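Long-range contact in ochratoxinase (Aspergillus niger, PDB 4C65), which hydrolyses ochratoxin A to ochratoxin alpha and L-phenylalanine as a zinc-dependent carboxypeptidase of the amidohydrolase superfamily: residues A[181-193]-A[223-237]. Numbering follows the deposited sequence.
Sequences IADGVEEVRRAVR and FSPEELKVIVEEAAR
The carboxylate of E234 is held by two arginines of the facing helix. R193 grips it side-on: NE reaches E234 OE1 at 2.9 Å, nearly straight, and NH2 reaches E234 OE2 at 3.0 Å. The R189 guanidinium stands almost perpendicular to the E234 carboxylate, and its NH1 reaches the anti lone pair of E234 OE2 at 2.8 Å. The E234 chain bends at chi2 (-62°), and its carboxylate lies between the two arginines. R237 adds a weak bond to OE2. A water joins R189 NH1 to E233 OE1. V230 CG1 lies over one face of the R189 guanidinium, offset toward its rim, and touches R189 CG at 3.5 Å.

Helix 185-198 and helix 225-237 are successive helices on the outside of the twisted TIM barrel. Their segments here run in the same general direction, 32° apart. Strand 203-206 comes between them in sequence, and V192 and I231 both pack on it. V192 splits its branches: CG1 meets E234 CB, while CG2 meets I231 CG2 at 3.7 Å. V188 CB rests on I231 CG1.

At the N-terminal ends, E227 OE2 accepts from G184 N at 2.7 Å, from above the carboxylate plane. E227 OE1 accepts from S224 N and OG, and S224 OG caps E227 N, a capping box. In the octamer, R193 NH1 of this chain forms a salt bridge with D183 of a second subunit, and E227 OE1 is met by R193 of a third.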
loop_
_atom_site.group_PDB
_atom_site.type_symbol
_atom_site.label_atom_id
_atom_site.label_comp_id
_atom_site.label_asym_id
_atom_site.label_seq_id
_atom_site.Cartn_x
_atom_site.Cartn_y
_atom_site.Cartn_z
ATOM N N ILE A 181 -4.737 18.930 1.694
ATOM C CA ILE A 181 -3.364 19.259 2.043
ATOM C C ILE A 181 -2.443 18.987 0.863
ATOM O O ILE A 181 -2.423 17.885 0.294
ATOM C CB ILE A 181 -2.869 18.419 3.240
ATOM C CG1 ILE A 181 -3.834 18.450 4.424
ATOM C CG2 ILE A 181 -1.435 18.769 3.542
ATOM C CD1 ILE A 181 -3.775 19.594 5.337
ATOM N N ALA A 182 -1.658 19.991 0.499
ATOM C CA ALA A 182 -0.738 19.856 -0.616
ATOM C C ALA A 182 0.517 20.666 -0.330
ATOM O O ALA A 182 0.428 21.797 0.146
ATOM C CB ALA A 182 -1.396 20.317 -1.924
ATOM N N ASP A 183 1.671 20.103 -0.669
ATOM C CA ASP A 183 2.932 20.760 -0.440
ATOM C C ASP A 183 3.782 20.747 -1.705
ATOM O O ASP A 183 4.135 19.682 -2.219
ATOM C CB ASP A 183 3.692 20.067 0.681
ATOM C CG ASP A 183 2.968 20.134 2.007
ATOM O OD1 ASP A 183 2.762 21.245 2.536
ATOM O OD2 ASP A 183 2.556 19.065 2.504
ATOM N N GLY A 184 4.136 21.937 -2.179
ATOM C CA GLY A 184 4.950 22.067 -3.374
ATOM C C GLY A 184 4.128 22.306 -4.626
ATOM O O GLY A 184 2.947 21.988 -4.681
ATOM N N VAL A 185 4.768 22.910 -5.619
ATOM C CA VAL A 185 4.148 23.247 -6.879
ATOM C C VAL A 185 3.445 22.052 -7.531
ATOM O O VAL A 185 2.374 22.212 -8.098
ATOM C CB VAL A 185 5.203 23.844 -7.835
ATOM C CG1 VAL A 185 4.771 23.750 -9.289
ATOM C CG2 VAL A 185 5.485 25.296 -7.449
ATOM N N GLU A 186 4.067 20.880 -7.501
ATOM C CA GLU A 186 3.508 19.712 -8.174
ATOM C C GLU A 186 2.188 19.347 -7.521
ATOM O O GLU A 186 1.170 19.217 -8.189
ATOM C CB GLU A 186 4.469 18.509 -8.140
ATOM C CG GLU A 186 5.856 18.767 -8.726
ATOM C CD GLU A 186 5.809 19.314 -10.152
ATOM O OE1 GLU A 186 5.449 18.556 -11.083
ATOM O OE2 GLU A 186 6.149 20.498 -10.342
ATOM N N GLU A 187 2.210 19.182 -6.208
ATOM C CA GLU A 187 1.016 18.759 -5.492
ATOM C C GLU A 187 -0.096 19.795 -5.567
ATOM O O GLU A 187 -1.277 19.427 -5.631
ATOM C CB GLU A 187 1.327 18.421 -4.026
ATOM C CG GLU A 187 2.081 17.111 -3.853
ATOM C CD GLU A 187 2.199 16.669 -2.402
ATOM O OE1 GLU A 187 1.590 17.285 -1.485
ATOM O OE2 GLU A 187 2.914 15.685 -2.166
ATOM N N VAL A 188 0.245 21.075 -5.557
ATOM C CA VAL A 188 -0.820 22.088 -5.531
ATOM C C VAL A 188 -1.562 22.127 -6.870
ATOM O O VAL A 188 -2.753 22.476 -6.898
ATOM C CB VAL A 188 -0.401 23.502 -5.075
ATOM C CG1 VAL A 188 0.070 23.501 -3.632
ATOM C CG2 VAL A 188 0.651 24.095 -5.989
ATOM N N ARG A 189 -0.894 21.748 -7.956
ATOM C CA ARG A 189 -1.600 21.661 -9.220
ATOM C C ARG A 189 -2.707 20.647 -9.101
ATOM O O ARG A 189 -3.833 20.922 -9.488
ATOM C CB ARG A 189 -0.680 21.285 -10.372
ATOM C CG ARG A 189 0.263 22.400 -10.820
ATOM C CD ARG A 189 0.916 22.003 -12.130
ATOM N NE ARG A 189 2.066 22.836 -12.443
ATOM C CZ ARG A 189 1.995 24.043 -12.975
ATOM N NH1 ARG A 189 0.817 24.618 -13.210
ATOM N NH2 ARG A 189 3.127 24.689 -13.243
ATOM N N ARG A 190 -2.387 19.464 -8.600
ATOM C CA ARG A 190 -3.427 18.454 -8.445
ATOM C C ARG A 190 -4.508 18.924 -7.476
ATOM O O ARG A 190 -5.702 18.734 -7.740
ATOM C CB ARG A 190 -2.862 17.093 -8.041
ATOM C CG ARG A 190 -3.996 16.099 -7.757
ATOM C CD ARG A 190 -3.748 14.690 -8.256
ATOM N NE ARG A 190 -2.495 14.149 -7.770
ATOM C CZ ARG A 190 -1.502 13.712 -8.531
ATOM N NH1 ARG A 190 -1.555 13.746 -9.849
ATOM N NH2 ARG A 190 -0.413 13.250 -7.956
ATOM N N ALA A 191 -4.101 19.583 -6.395
ATOM C CA ALA A 191 -5.038 20.055 -5.408
ATOM C C ALA A 191 -6.121 20.913 -6.014
ATOM O O ALA A 191 -7.303 20.690 -5.745
ATOM C CB ALA A 191 -4.330 20.817 -4.305
ATOM N N VAL A 192 -5.731 21.904 -6.821
ATOM C CA VAL A 192 -6.713 22.768 -7.473
ATOM C C VAL A 192 -7.581 21.928 -8.423
ATOM O O VAL A 192 -8.808 22.039 -8.423
ATOM C CB VAL A 192 -6.041 23.904 -8.253
ATOM C CG1 VAL A 192 -7.083 24.695 -9.042
ATOM C CG2 VAL A 192 -5.312 24.839 -7.313
ATOM N N ARG A 193 -6.933 21.077 -9.220
ATOM C CA ARG A 193 -7.637 20.278 -10.212
ATOM C C ARG A 193 -8.659 19.339 -9.567
ATOM O O ARG A 193 -9.749 19.158 -10.091
ATOM C CB ARG A 193 -6.642 19.508 -11.053
ATOM C CG ARG A 193 -5.842 20.406 -11.975
ATOM C CD ARG A 193 -4.600 19.722 -12.538
ATOM N NE ARG A 193 -3.774 20.692 -13.264
ATOM C CZ ARG A 193 -2.708 20.390 -13.996
ATOM N NH1 ARG A 193 -2.325 19.150 -14.153
ATOM N NH2 ARG A 193 -2.058 21.350 -14.612
ATOM N N PHE A 223 1.762 28.804 2.622
ATOM C CA PHE A 223 2.178 28.498 1.242
ATOM C C PHE A 223 3.314 29.440 0.838
ATOM O O PHE A 223 3.422 30.543 1.339
ATOM C CB PHE A 223 1.020 28.613 0.238
ATOM C CG PHE A 223 0.097 27.415 0.215
ATOM C CD1 PHE A 223 0.579 26.166 -0.130
ATOM C CD2 PHE A 223 -1.267 27.557 0.466
ATOM C CE1 PHE A 223 -0.273 25.078 -0.191
ATOM C CE2 PHE A 223 -2.113 26.471 0.419
ATOM C CZ PHE A 223 -1.612 25.239 0.100
ATOM N N SER A 224 4.164 28.978 -0.066
ATOM C CA SER A 224 5.172 29.806 -0.677
ATOM C C SER A 224 4.505 30.666 -1.738
ATOM O O SER A 224 3.491 30.275 -2.282
ATOM C CB SER A 224 6.239 28.935 -1.344
ATOM O OG SER A 224 5.710 28.217 -2.433
ATOM N N PRO A 225 5.131 31.797 -2.092
ATOM C CA PRO A 225 4.676 32.549 -3.263
ATOM C C PRO A 225 4.640 31.707 -4.544
ATOM O O PRO A 225 3.758 31.901 -5.351
ATOM C CB PRO A 225 5.707 33.689 -3.384
ATOM C CG PRO A 225 6.239 33.872 -2.008
ATOM C CD PRO A 225 6.227 32.485 -1.383
ATOM N N GLU A 226 5.591 30.795 -4.725
ATOM C CA GLU A 226 5.606 29.906 -5.889
ATOM C C GLU A 226 4.320 29.021 -5.936
ATOM O O GLU A 226 3.697 28.868 -6.987
ATOM C CB GLU A 226 6.829 28.979 -5.864
ATOM C CG GLU A 226 8.193 29.663 -5.806
ATOM C CD GLU A 226 8.699 29.971 -4.383
ATOM O OE1 GLU A 226 8.033 30.705 -3.622
ATOM O OE2 GLU A 226 9.779 29.446 -4.028
ATOM N N GLU A 227 3.932 28.439 -4.809
ATOM C CA GLU A 227 2.717 27.642 -4.769
ATOM C C GLU A 227 1.480 28.492 -5.012
ATOM O O GLU A 227 0.605 28.102 -5.790
ATOM C CB GLU A 227 2.576 26.928 -3.428
ATOM C CG GLU A 227 3.512 25.747 -3.258
ATOM C CD GLU A 227 3.773 25.428 -1.812
ATOM O OE1 GLU A 227 4.423 26.260 -1.154
ATOM O OE2 GLU A 227 3.328 24.350 -1.322
ATOM N N LEU A 228 1.413 29.659 -4.369
ATOM C CA LEU A 228 0.243 30.517 -4.508
ATOM C C LEU A 228 0.035 30.958 -5.963
ATOM O O LEU A 228 -1.081 30.979 -6.444
ATOM C CB LEU A 228 0.328 31.736 -3.589
ATOM C CG LEU A 228 0.170 31.514 -2.084
ATOM C CD1 LEU A 228 0.448 32.811 -1.333
ATOM C CD2 LEU A 228 -1.224 30.998 -1.770
ATOM N N LYS A 229 1.106 31.283 -6.657
ATOM C CA LYS A 229 1.007 31.700 -8.045
ATOM C C LYS A 229 0.459 30.565 -8.916
ATOM O O LYS A 229 -0.385 30.785 -9.767
ATOM C CB LYS A 229 2.378 32.154 -8.546
ATOM C CG LYS A 229 2.420 32.621 -9.986
ATOM C CD LYS A 229 3.819 33.115 -10.314
ATOM C CE LYS A 229 3.950 33.629 -11.753
ATOM N NZ LYS A 229 4.713 32.684 -12.649
ATOM N N VAL A 230 0.998 29.366 -8.730
ATOM C CA VAL A 230 0.524 28.190 -9.448
ATOM C C VAL A 230 -0.953 27.921 -9.155
ATOM O O VAL A 230 -1.746 27.750 -10.067
ATOM C CB VAL A 230 1.404 26.958 -9.138
ATOM C CG1 VAL A 230 0.745 25.666 -9.569
ATOM C CG2 VAL A 230 2.747 27.121 -9.818
ATOM N N ILE A 231 -1.335 27.957 -7.889
ATOM C CA ILE A 231 -2.732 27.834 -7.541
ATOM C C ILE A 231 -3.616 28.840 -8.293
ATOM O O ILE A 231 -4.655 28.465 -8.857
ATOM C CB ILE A 231 -2.960 27.969 -6.030
ATOM C CG1 ILE A 231 -2.426 26.716 -5.335
ATOM C CG2 ILE A 231 -4.442 28.105 -5.724
ATOM C CD1 ILE A 231 -2.226 26.883 -3.850
ATOM N N VAL A 232 -3.230 30.109 -8.294
ATOM C CA VAL A 232 -3.987 31.147 -9.011
ATOM C C VAL A 232 -4.055 30.856 -10.516
ATOM O O VAL A 232 -5.109 31.001 -11.131
ATOM C CB VAL A 232 -3.419 32.561 -8.721
ATOM C CG1 VAL A 232 -3.993 33.601 -9.684
ATOM C CG2 VAL A 232 -3.725 32.948 -7.285
ATOM N N GLU A 233 -2.935 30.437 -11.101
ATOM C CA GLU A 233 -2.862 30.101 -12.527
ATOM C C GLU A 233 -3.750 28.908 -12.871
ATOM O O GLU A 233 -4.411 28.888 -13.906
ATOM C CB GLU A 233 -1.423 29.812 -12.937
ATOM C CG GLU A 233 -0.562 31.054 -13.003
ATOM C CD GLU A 233 0.933 30.733 -13.048
ATOM O OE1 GLU A 233 1.296 29.547 -12.820
ATOM O OE2 GLU A 233 1.734 31.663 -13.312
ATOM N N GLU A 234 -3.719 27.892 -12.017
ATOM C CA GLU A 234 -4.568 26.720 -12.206
ATOM C C GLU A 234 -6.033 27.118 -12.170
ATOM O O GLU A 234 -6.784 26.707 -13.034
ATOM C CB GLU A 234 -4.299 25.667 -11.141
ATOM C CG GLU A 234 -3.005 24.907 -11.348
ATOM C CD GLU A 234 -2.989 24.124 -12.624
ATOM O OE1 GLU A 234 -4.045 23.556 -12.963
ATOM O OE2 GLU A 234 -1.922 24.064 -13.277
ATOM N N ALA A 235 -6.435 27.907 -11.182
ATOM C CA ALA A 235 -7.828 28.357 -11.096
ATOM C C ALA A 235 -8.228 29.162 -12.331
ATOM O O ALA A 235 -9.242 28.885 -12.948
ATOM C CB ALA A 235 -8.039 29.187 -9.858
ATOM N N ALA A 236 -7.363 30.105 -12.696
ATOM C CA ALA A 236 -7.584 30.996 -13.816
ATOM C C ALA A 236 -7.799 30.284 -15.142
ATOM O O ALA A 236 -8.584 30.736 -15.963
ATOM C CB ALA A 236 -6.432 31.967 -13.933
ATOM N N ARG A 237 -7.098 29.180 -15.372
ATOM C CA ARG A 237 -7.220 28.454 -16.640
ATOM C C ARG A 237 -8.615 27.857 -16.843
ATOM O O ARG A 237 -9.043 27.681 -17.962
ATOM C CB ARG A 237 -6.135 27.399 -16.749
ATOM C CG ARG A 237 -5.889 26.904 -18.157
ATOM C CD ARG A 237 -4.461 26.483 -18.333
ATOM N NE ARG A 237 -4.148 25.557 -17.278
ATOM C CZ ARG A 237 -3.180 25.685 -16.376
ATOM N NH1 ARG A 237 -2.297 26.687 -16.373
ATOM N NH2 ARG A 237 -3.100 24.743 -15.464
HETATM O O HOH W 1 0.988 27.191 -14.149
#